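Local coordinates for selenium-binding protein (Sulfolobus tokodaii, PDB 2ECE) that is of unknown function but adopts a beta-propeller fold and may bind selenium, at residues 69-74 against 107-112; 137-142 against 212-217; 404-409 against 441-446. All coordinates share one frame; numbering follows the deposited sequence.

Contact 1: residues 69-74 against 107-112; sequences INDELH and RIYIID
Asp71 meets Arg107 and Tyr109 with its two carboxylate oxygens, one for each partner, and these three buried side chains carry the contact. Asp71 OD1 takes the salt bridge from Arg107 NH1 at 2.8 Å, a bond received on the syn side of the carboxylate though somewhat out of its plane. The angle at the hydrogen is a bent 137°, while on the arginine side the acceptor lies near the guanidinium plane. Asp71 OD2 receives the hydroxyl of Tyr109, with a very short 2.5 Å from Tyr109 OH to Asp71 OD2. The phenol comes from the opposite direction, and the acid lies at the ring's edge with the two planes almost perpendicular, at 88°.

Arg107 starts with CG anti to its own nitrogen (chi1 174°) and bends at chi3; its CG lies over one face of the Tyr109 ring, near the rim. Arg107 NH1 also donates to a water that in turn donates to Ile69 O, a second, indirect tie to the loop. Asp71 OD1 is gripped again by Ser105, and Arg107 NE pairs with Glu127, so that the guanidinium lies between two acids, which probably balance its charge. What results is a buried acid shared between arginine and tyrosine, fastening the loop that leads from strand 60-65 to strand 77-78 onto strand 108-112, the third strand of a four-stranded antiparallel blade of the beta-propeller.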
loop_
_atom_site.group_PDB
_atom_site.type_symbol
_atom_site.label_atom_id
_atom_site.label_comp_id
_atom_site.label_asym_id
_atom_site.label_seq_id
_atom_site.Cartn_x
_atom_site.Cartn_y
_atom_site.Cartn_z
ATOM N N ILE A 69 -2.396 -17.359 14.236
ATOM C CA ILE A 69 -1.107 -17.340 13.565
ATOM C C ILE A 69 -1.292 -17.389 12.046
ATOM O O ILE A 69 -2.318 -17.848 11.555
ATOM C CB ILE A 69 -0.245 -18.536 14.049
ATOM C CG1 ILE A 69 0.153 -18.310 15.511
ATOM C CG2 ILE A 69 0.984 -18.696 13.183
ATOM C CD1 ILE A 69 0.711 -19.536 16.200
ATOM N N ASN A 70 -0.297 -16.886 11.320
ATOM C CA ASN A 70 -0.290 -16.852 9.856
ATOM C C ASN A 70 -1.395 -16.065 9.140
ATOM O O ASN A 70 -1.855 -16.476 8.078
ATOM C CB ASN A 70 -0.245 -18.277 9.288
ATOM C CG ASN A 70 1.057 -18.986 9.605
ATOM O OD1 ASN A 70 2.138 -18.393 9.538
ATOM N ND2 ASN A 70 0.963 -20.265 9.942
ATOM N N ASP A 71 -1.814 -14.933 9.705
ATOM C CA ASP A 71 -2.836 -14.097 9.064
ATOM C C ASP A 71 -2.225 -13.458 7.818
ATOM O O ASP A 71 -2.897 -13.286 6.803
ATOM C CB ASP A 71 -3.282 -12.951 9.993
ATOM C CG ASP A 71 -4.341 -13.372 11.010
ATOM O OD1 ASP A 71 -5.432 -13.834 10.606
ATOM O OD2 ASP A 71 -4.088 -13.218 12.222
ATOM N N GLU A 72 -0.935 -13.144 7.937
ATOM C CA GLU A 72 -0.117 -12.448 6.942
ATOM C C GLU A 72 -0.678 -11.038 6.847
ATOM O O GLU A 72 -1.418 -10.705 5.920
ATOM C CB GLU A 72 -0.117 -13.121 5.558
ATOM C CG GLU A 72 0.619 -12.309 4.437
ATOM C CD GLU A 72 1.987 -12.878 4.006
ATOM O OE1 GLU A 72 2.123 -14.115 3.882
ATOM O OE2 GLU A 72 2.926 -12.084 3.763
ATOM N N LEU A 73 -0.355 -10.222 7.849
ATOM C CA LEU A 73 -0.799 -8.832 7.849
ATOM C C LEU A 73 -0.083 -8.177 6.692
ATOM O O LEU A 73 1.005 -8.629 6.290
ATOM C CB LEU A 73 -0.437 -8.119 9.156
ATOM C CG LEU A 73 -1.229 -8.532 10.404
ATOM C CD1 LEU A 73 -1.150 -7.434 11.451
ATOM C CD2 LEU A 73 -2.686 -8.775 10.038
ATOM N N HIS A 74 -0.744 -7.210 6.070
ATOM C CA HIS A 74 -0.122 -6.531 4.937
ATOM C C HIS A 74 -0.548 -5.047 4.885
ATOM O O HIS A 74 0.079 -4.173 5.476
ATOM C CB HIS A 74 -0.638 -7.289 3.742
ATOM C CG HIS A 74 0.060 -7.022 2.450
ATOM N ND1 HIS A 74 1.167 -7.738 2.050
ATOM C CD2 HIS A 74 -0.271 -6.226 1.407
ATOM C CE1 HIS A 74 1.486 -7.396 0.813
ATOM N NE2 HIS A 74 0.630 -6.479 0.401
ATOM N N ARG A 107 -9.220 -13.152 7.393
ATOM C CA ARG A 107 -9.835 -12.730 8.644
ATOM C C ARG A 107 -9.775 -11.205 8.717
ATOM O O ARG A 107 -8.900 -10.590 8.104
ATOM C CB ARG A 107 -9.072 -13.352 9.823
ATOM C CG ARG A 107 -9.519 -12.891 11.207
ATOM C CD ARG A 107 -8.841 -13.710 12.317
ATOM N NE ARG A 107 -9.190 -15.134 12.259
ATOM C CZ ARG A 107 -8.371 -16.101 11.853
ATOM N NH1 ARG A 107 -7.137 -15.817 11.459
ATOM N NH2 ARG A 107 -8.784 -17.364 11.857
ATOM N N ILE A 108 -10.712 -10.589 9.432
ATOM C CA ILE A 108 -10.701 -9.130 9.583
ATOM C C ILE A 108 -10.778 -8.762 11.059
ATOM O O ILE A 108 -11.690 -9.198 11.774
ATOM C CB ILE A 108 -11.892 -8.441 8.884
ATOM C CG1 ILE A 108 -11.906 -8.769 7.391
ATOM C CG2 ILE A 108 -11.783 -6.909 9.056
ATOM C CD1 ILE A 108 -13.133 -8.233 6.671
ATOM N N TYR A 109 -9.812 -7.979 11.522
ATOM C CA TYR A 109 -9.825 -7.533 12.907
ATOM C C TYR A 109 -10.300 -6.084 12.923
ATOM O O TYR A 109 -9.977 -5.303 12.017
ATOM C CB TYR A 109 -8.423 -7.599 13.519
ATOM C CG TYR A 109 -7.810 -8.979 13.534
ATOM C CD1 TYR A 109 -6.946 -9.393 12.522
ATOM C CD2 TYR A 109 -8.071 -9.862 14.579
ATOM C CE1 TYR A 109 -6.351 -10.649 12.553
ATOM C CE2 TYR A 109 -7.486 -11.122 14.619
ATOM C CZ TYR A 109 -6.625 -11.511 13.608
ATOM O OH TYR A 109 -6.033 -12.756 13.658
ATOM N N ILE A 110 -11.076 -5.735 13.943
ATOM C CA ILE A 110 -11.562 -4.373 14.118
ATOM C C ILE A 110 -10.858 -3.955 15.404
ATOM O O ILE A 110 -11.160 -4.481 16.482
ATOM C CB ILE A 110 -13.091 -4.329 14.332
ATOM C CG1 ILE A 110 -13.805 -5.109 13.220
ATOM C CG2 ILE A 110 -13.567 -2.882 14.342
ATOM C CD1 ILE A 110 -13.543 -4.583 11.820
ATOM N N ILE A 111 -9.913 -3.027 15.285
ATOM C CA ILE A 111 -9.125 -2.581 16.427
ATOM C C ILE A 111 -9.428 -1.138 16.828
ATOM O O ILE A 111 -9.191 -0.199 16.068
ATOM C CB ILE A 111 -7.618 -2.764 16.121
ATOM C CG1 ILE A 111 -7.358 -4.231 15.764
ATOM C CG2 ILE A 111 -6.769 -2.360 17.325
ATOM C CD1 ILE A 111 -5.952 -4.527 15.292
ATOM N N ASP A 112 -9.952 -0.982 18.042
ATOM C CA ASP A 112 -10.339 0.314 18.594
ATOM C C ASP A 112 -9.130 1.101 19.108
ATOM O O ASP A 112 -8.354 0.595 19.915
ATOM C CB ASP A 112 -11.329 0.083 19.742
ATOM C CG ASP A 112 -12.097 1.337 20.126
ATOM O OD1 ASP A 112 -11.745 2.438 19.651
ATOM O OD2 ASP A 112 -13.059 1.219 20.916
HETATM O O HOH W 1 -4.812 -17.823 10.717
#

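Contact 2: residues 137-142 against 212-217; sequences YSRLHT and TIEDGL
Arg139 and Glu214 join in a two-pronged salt bridge, and only these two side chains touch across the segments. The arginine grips side-on, giving one N-H to each carboxylate oxygen. Arg139 NE reaches Glu214 OE2 at 2.8 Å along a fairly straight 164° line, close to the guanidinium plane, yet this oxygen is approached from above the carboxylate plane. The other prong, Arg139 NH2 to Glu214 OE1 at 3.0 Å, arrives on the syn side and is less straight. Since the two planes stand 58° apart, this is a twisted pairing and not the coplanar fork of textbook drawings.

A hydrogen bond inside segment 137-142 fixes the far edge of the guanidinium: Arg139 NH1 donates to Ser138 OG at 3.0 Å, virtually in plane. A bend at chi2 (76°) brings the guanidinium to both partners, whereas Glu214 runs out extended beyond CG. With an alanine here instead of Arg139, the Glu214 carboxylate would probably lose its mate and Ser138 OG a donor.

Backbone bonding shapes the other side. Glu214 occupies a type I turn from Ile213 to Gly216, closed by Gly216 N to Ile213 O at 2.9 Å.

In the fold, Arg139 stands at the corner between strands 137-138 and 140-145, while Glu214 follows helix 210-213, an excursion between strands 201-204 and 229-234 of the next blade. Tyr402, just before helix 403-409, also packs against Glu214, whose carbonyl oxygen is met by Arg104 and Thr404.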
loop_
_atom_site.group_PDB
_atom_site.type_symbol
_atom_site.label_atom_id
_atom_site.label_comp_id
_atom_site.label_asym_id
_atom_site.label_seq_id
_atom_site.Cartn_x
_atom_site.Cartn_y
_atom_site.Cartn_z
ATOM N N TYR A 137 -15.126 -13.965 -1.578
ATOM C CA TYR A 137 -13.729 -13.601 -1.822
ATOM C C TYR A 137 -12.804 -14.062 -0.696
ATOM O O TYR A 137 -13.239 -14.266 0.444
ATOM C CB TYR A 137 -13.575 -12.078 -1.950
ATOM C CG TYR A 137 -14.193 -11.447 -3.174
ATOM C CD1 TYR A 137 -14.011 -12.002 -4.440
ATOM C CD2 TYR A 137 -14.903 -10.246 -3.078
ATOM C CE1 TYR A 137 -14.516 -11.376 -5.582
ATOM C CE2 TYR A 137 -15.412 -9.613 -4.213
ATOM C CZ TYR A 137 -15.211 -10.185 -5.460
ATOM O OH TYR A 137 -15.684 -9.555 -6.586
ATOM N N SER A 138 -11.521 -14.209 -1.018
ATOM C CA SER A 138 -10.523 -14.606 -0.026
ATOM C C SER A 138 -9.210 -13.869 -0.298
ATOM O O SER A 138 -8.995 -13.369 -1.410
ATOM C CB SER A 138 -10.301 -16.127 -0.051
ATOM O OG SER A 138 -9.644 -16.550 -1.233
ATOM N N ARG A 139 -8.345 -13.816 0.717
ATOM C CA ARG A 139 -7.042 -13.143 0.646
ATOM C C ARG A 139 -7.255 -11.639 0.487
ATOM O O ARG A 139 -7.123 -11.082 -0.609
ATOM C CB ARG A 139 -6.202 -13.695 -0.511
ATOM C CG ARG A 139 -5.539 -15.056 -0.232
ATOM C CD ARG A 139 -6.519 -16.232 -0.318
ATOM N NE ARG A 139 -5.810 -17.513 -0.284
ATOM C CZ ARG A 139 -6.339 -18.687 -0.641
ATOM N NH1 ARG A 139 -7.594 -18.770 -1.065
ATOM N NH2 ARG A 139 -5.600 -19.784 -0.583
ATOM N N LEU A 140 -7.579 -10.995 1.605
ATOM C CA LEU A 140 -7.881 -9.566 1.647
ATOM C C LEU A 140 -6.648 -8.678 1.664
ATOM O O LEU A 140 -5.712 -8.889 2.446
ATOM C CB LEU A 140 -8.771 -9.276 2.853
ATOM C CG LEU A 140 -10.267 -9.538 2.635
ATOM C CD1 LEU A 140 -10.503 -10.894 1.982
ATOM C CD2 LEU A 140 -10.976 -9.438 3.977
ATOM N N HIS A 141 -6.671 -7.668 0.798
ATOM C CA HIS A 141 -5.543 -6.762 0.633
ATOM C C HIS A 141 -5.773 -5.309 1.085
ATOM O O HIS A 141 -5.561 -4.968 2.248
ATOM C CB HIS A 141 -5.122 -6.792 -0.844
ATOM C CG HIS A 141 -3.843 -6.071 -1.134
ATOM N ND1 HIS A 141 -2.602 -6.656 -0.980
ATOM C CD2 HIS A 141 -3.612 -4.810 -1.568
ATOM C CE1 HIS A 141 -1.663 -5.787 -1.307
ATOM N NE2 HIS A 141 -2.249 -4.658 -1.668
ATOM N N THR A 142 -6.223 -4.469 0.162
ATOM C CA THR A 142 -6.434 -3.046 0.436
ATOM C C THR A 142 -7.720 -2.683 1.181
ATOM O O THR A 142 -8.783 -3.232 0.901
ATOM C CB THR A 142 -6.416 -2.234 -0.880
ATOM O OG1 THR A 142 -5.187 -2.486 -1.579
ATOM C CG2 THR A 142 -6.553 -0.712 -0.590
ATOM N N THR A 212 -1.654 -18.458 -7.373
ATOM C CA THR A 212 -0.479 -18.140 -8.181
ATOM C C THR A 212 0.654 -17.554 -7.333
ATOM O O THR A 212 1.818 -17.937 -7.483
ATOM C CB THR A 212 -0.800 -17.105 -9.289
ATOM O OG1 THR A 212 -1.685 -17.683 -10.259
ATOM C CG2 THR A 212 0.487 -16.649 -9.976
ATOM N N ILE A 213 0.301 -16.640 -6.428
ATOM C CA ILE A 213 1.290 -15.947 -5.606
ATOM C C ILE A 213 1.692 -16.518 -4.246
ATOM O O ILE A 213 2.843 -16.369 -3.844
ATOM C CB ILE A 213 0.862 -14.469 -5.376
ATOM C CG1 ILE A 213 -0.336 -14.400 -4.424
ATOM C CG2 ILE A 213 0.493 -13.819 -6.705
ATOM C CD1 ILE A 213 0.053 -14.165 -2.974
ATOM N N GLU A 214 0.779 -17.179 -3.541
ATOM C CA GLU A 214 1.109 -17.676 -2.206
ATOM C C GLU A 214 2.377 -18.521 -2.027
ATOM O O GLU A 214 3.068 -18.366 -1.022
ATOM C CB GLU A 214 -0.098 -18.396 -1.602
ATOM C CG GLU A 214 -1.309 -17.478 -1.456
ATOM C CD GLU A 214 -2.424 -18.077 -0.623
ATOM O OE1 GLU A 214 -2.672 -19.297 -0.735
ATOM O OE2 GLU A 214 -3.069 -17.321 0.131
ATOM N N ASP A 215 2.701 -19.396 -2.977
ATOM C CA ASP A 215 3.906 -20.212 -2.834
ATOM C C ASP A 215 5.153 -19.559 -3.424
ATOM O O ASP A 215 6.192 -20.207 -3.556
ATOM C CB ASP A 215 3.711 -21.604 -3.460
ATOM C CG ASP A 215 2.721 -22.455 -2.690
ATOM O OD1 ASP A 215 2.665 -22.311 -1.452
ATOM O OD2 ASP A 215 2.007 -23.275 -3.313
ATOM N N GLY A 216 5.049 -18.281 -3.782
ATOM C CA GLY A 216 6.189 -17.575 -4.336
ATOM C C GLY A 216 6.053 -17.211 -5.801
ATOM O O GLY A 216 5.091 -17.598 -6.466
ATOM N N LEU A 217 7.028 -16.462 -6.303
ATOM C CA LEU A 217 7.034 -16.029 -7.693
ATOM C C LEU A 217 7.666 -17.108 -8.559
ATOM O O LEU A 217 8.788 -17.538 -8.307
ATOM C CB LEU A 217 7.849 -14.744 -7.844
ATOM C CG LEU A 217 7.588 -13.782 -9.012
ATOM C CD1 LEU A 217 8.913 -13.154 -9.406
ATOM C CD2 LEU A 217 6.960 -14.488 -10.202
#

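Contact 3: residues 404-409 against 441-446; sequences TWDNQF and EARSHQ
The guanidinium of Arg443 has the side-chain amide of Asn407 at its edge, the two planes nearly perpendicular at 88°, while Asp406 approaches it obliquely. Arg443 NH2 donates to Asn407 OD1 at 2.7 Å, within the carbonyl plane of the amide and with a C=O...donor angle of 147°; a weak bond from Arg443 NH1 to the same Asn407 OD1 spans 3.3 Å. On the acid side, Arg443 NH1 lies 3.1 Å from Asp406 OD2, a salt bridge whose hydrogen bond is weak because the angle at the hydrogen is 127°.

From strand 443-449 the arginine runs extended from CG to NE, alongside Asp406 and in the opposite direction to it. Its CD thereby comes within 3.3 Å of Asp406 OD2, before the head crosses Asn407 at about a right angle. The stronger polar ties of the aspartate lie elsewhere: OD2 bonds to Ser400, and OD1 takes the backbone N-H groups of Leu401 and Tyr402 ahead of helix 403-409. Arg443 NH1 is held as well by Ser403 O, and Asn407 ND2 by Gly36 O.

Strand 443-449 pairs with strand 27-33 in the blade that closes the propeller ring, and the arginine ties it to helix 403-409. The chemistry implies division of labour. The neutral amide supplies the short, directed bond, and the acid probably contributes mainly by placing negative charge beside a buried cation.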
loop_
_atom_site.group_PDB
_atom_site.type_symbol
_atom_site.label_atom_id
_atom_site.label_comp_id
_atom_site.label_asym_id
_atom_site.label_seq_id
_atom_site.Cartn_x
_atom_site.Cartn_y
_atom_site.Cartn_z
ATOM N N THR A 404 6.526 -15.330 1.338
ATOM C CA THR A 404 7.287 -16.182 0.435
ATOM C C THR A 404 8.120 -15.455 -0.610
ATOM O O THR A 404 9.136 -15.985 -1.063
ATOM C CB THR A 404 6.365 -17.199 -0.258
ATOM O OG1 THR A 404 5.236 -16.523 -0.822
ATOM C CG2 THR A 404 5.882 -18.232 0.753
ATOM N N TRP A 405 7.708 -14.251 -0.995
ATOM C CA TRP A 405 8.484 -13.498 -1.971
ATOM C C TRP A 405 9.738 -12.938 -1.294
ATOM O O TRP A 405 10.806 -12.876 -1.911
ATOM C CB TRP A 405 7.638 -12.370 -2.588
ATOM C CG TRP A 405 6.549 -12.881 -3.501
ATOM C CD1 TRP A 405 5.715 -13.942 -3.267
ATOM C CD2 TRP A 405 6.189 -12.366 -4.791
ATOM N NE1 TRP A 405 4.867 -14.122 -4.332
ATOM C CE2 TRP A 405 5.134 -13.171 -5.281
ATOM C CE3 TRP A 405 6.655 -11.305 -5.582
ATOM C CZ2 TRP A 405 4.534 -12.947 -6.530
ATOM C CZ3 TRP A 405 6.054 -11.083 -6.830
ATOM C CH2 TRP A 405 5.007 -11.905 -7.287
ATOM N N ASP A 406 9.614 -12.539 -0.029
ATOM C CA ASP A 406 10.766 -12.017 0.710
ATOM C C ASP A 406 11.849 -13.093 0.680
ATOM O O ASP A 406 13.015 -12.830 0.384
ATOM C CB ASP A 406 10.430 -11.762 2.186
ATOM C CG ASP A 406 9.434 -10.630 2.394
ATOM O OD1 ASP A 406 9.159 -9.870 1.441
ATOM O OD2 ASP A 406 8.938 -10.506 3.535
ATOM N N ASN A 407 11.429 -14.310 1.000
ATOM C CA ASN A 407 12.323 -15.452 1.066
ATOM C C ASN A 407 13.016 -15.806 -0.244
ATOM O O ASN A 407 14.055 -16.461 -0.233
ATOM C CB ASN A 407 11.563 -16.661 1.612
ATOM C CG ASN A 407 11.093 -16.450 3.045
ATOM O OD1 ASN A 407 11.517 -15.502 3.718
ATOM N ND2 ASN A 407 10.218 -17.334 3.522
ATOM N N GLN A 408 12.463 -15.365 -1.367
ATOM C CA GLN A 408 13.075 -15.650 -2.661
ATOM C C GLN A 408 14.118 -14.609 -3.036
ATOM O O GLN A 408 15.201 -14.947 -3.518
ATOM C CB GLN A 408 12.023 -15.689 -3.763
ATOM C CG GLN A 408 11.062 -16.842 -3.679
ATOM C CD GLN A 408 10.022 -16.767 -4.768
ATOM O OE1 GLN A 408 9.150 -15.897 -4.747
ATOM N NE2 GLN A 408 10.114 -17.666 -5.741
ATOM N N PHE A 409 13.783 -13.339 -2.827
ATOM C CA PHE A 409 14.700 -12.258 -3.162
ATOM C C PHE A 409 15.706 -11.910 -2.071
ATOM O O PHE A 409 16.756 -11.334 -2.353
ATOM C CB PHE A 409 13.917 -11.011 -3.582
ATOM C CG PHE A 409 13.226 -11.157 -4.913
ATOM C CD1 PHE A 409 11.947 -11.708 -5.000
ATOM C CD2 PHE A 409 13.879 -10.784 -6.088
ATOM C CE1 PHE A 409 11.327 -11.885 -6.240
ATOM C CE2 PHE A 409 13.270 -10.955 -7.334
ATOM C CZ PHE A 409 11.989 -11.507 -7.410
ATOM N N GLU A 441 12.728 -10.202 14.731
ATOM C CA GLU A 441 12.546 -11.260 13.739
ATOM C C GLU A 441 11.230 -11.075 12.983
ATOM O O GLU A 441 10.935 -11.810 12.039
ATOM C CB GLU A 441 12.559 -12.637 14.414
ATOM C CG GLU A 441 13.863 -13.000 15.127
ATOM C CD GLU A 441 15.042 -13.150 14.178
ATOM O OE1 GLU A 441 14.891 -13.820 13.133
ATOM O OE2 GLU A 441 16.127 -12.608 14.481
ATOM N N ALA A 442 10.434 -10.098 13.410
ATOM C CA ALA A 442 9.160 -9.816 12.751
ATOM C C ALA A 442 9.433 -8.923 11.542
ATOM O O ALA A 442 10.432 -8.208 11.520
ATOM C CB ALA A 442 8.210 -9.112 13.719
ATOM N N ARG A 443 8.551 -8.973 10.543
ATOM C CA ARG A 443 8.706 -8.163 9.338
ATOM C C ARG A 443 7.654 -7.054 9.354
ATOM O O ARG A 443 6.571 -7.238 9.908
ATOM C CB ARG A 443 8.551 -9.038 8.087
ATOM C CG ARG A 443 9.594 -10.151 8.011
ATOM C CD ARG A 443 9.413 -11.053 6.799
ATOM N NE ARG A 443 10.390 -12.139 6.810
ATOM C CZ ARG A 443 10.421 -13.133 5.929
ATOM N NH1 ARG A 443 9.530 -13.185 4.951
ATOM N NH2 ARG A 443 11.340 -14.084 6.034
ATOM N N SER A 444 7.967 -5.914 8.742
ATOM C CA SER A 444 7.041 -4.781 8.740
ATOM C C SER A 444 6.456 -4.452 7.370
ATOM O O SER A 444 7.128 -4.580 6.347
ATOM C CB SER A 444 7.742 -3.549 9.320
ATOM O OG SER A 444 8.991 -3.323 8.676
ATOM N N HIS A 445 5.190 -4.034 7.355
ATOM C CA HIS A 445 4.540 -3.691 6.099
ATOM C C HIS A 445 3.914 -2.288 6.114
ATOM O O HIS A 445 4.607 -1.293 6.348
ATOM C CB HIS A 445 3.482 -4.744 5.732
ATOM C CG HIS A 445 3.253 -4.870 4.257
ATOM N ND1 HIS A 445 3.952 -5.762 3.471
ATOM C CD2 HIS A 445 2.471 -4.158 3.410
ATOM C CE1 HIS A 445 3.615 -5.593 2.206
ATOM N NE2 HIS A 445 2.719 -4.624 2.140
ATOM N N GLN A 446 2.611 -2.194 5.883
ATOM C CA GLN A 446 1.987 -0.871 5.822
ATOM C C GLN A 446 2.005 -0.062 7.108
ATOM O O GLN A 446 1.902 -0.598 8.209
ATOM C CB GLN A 446 0.551 -0.967 5.309
ATOM C CG GLN A 446 -0.037 0.404 4.962
ATOM C CD GLN A 446 -1.209 0.307 4.020
ATOM O OE1 GLN A 446 -2.172 -0.424 4.279
ATOM N NE2 GLN A 446 -1.145 1.045 2.919
#

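Overall arrangement
Contacts 1 and 3 are buried, whereas contact 2 lies nearer the surface, though all three centres are only 14 to 16 Å apart. Each turns on an arginine, differently answered: the interior sites add a tyrosine hydroxyl in contact 1 and an amide in contact 3, while contact 2 relies on a two-pronged ion pair. No secondary-structure element is shared, but the segments abut. Leu217 N meets Gln408 OE1 at 2.7 Å and Glu214 O meets Thr404 OG1 at 2.9 Å, tying segment 212-217 to helix 403-409. Between contacts 1 and 3, His74 stacks on His445, and Ile108 packs against Leu140 between contacts 1 and 2, linking loops and blades of the propeller.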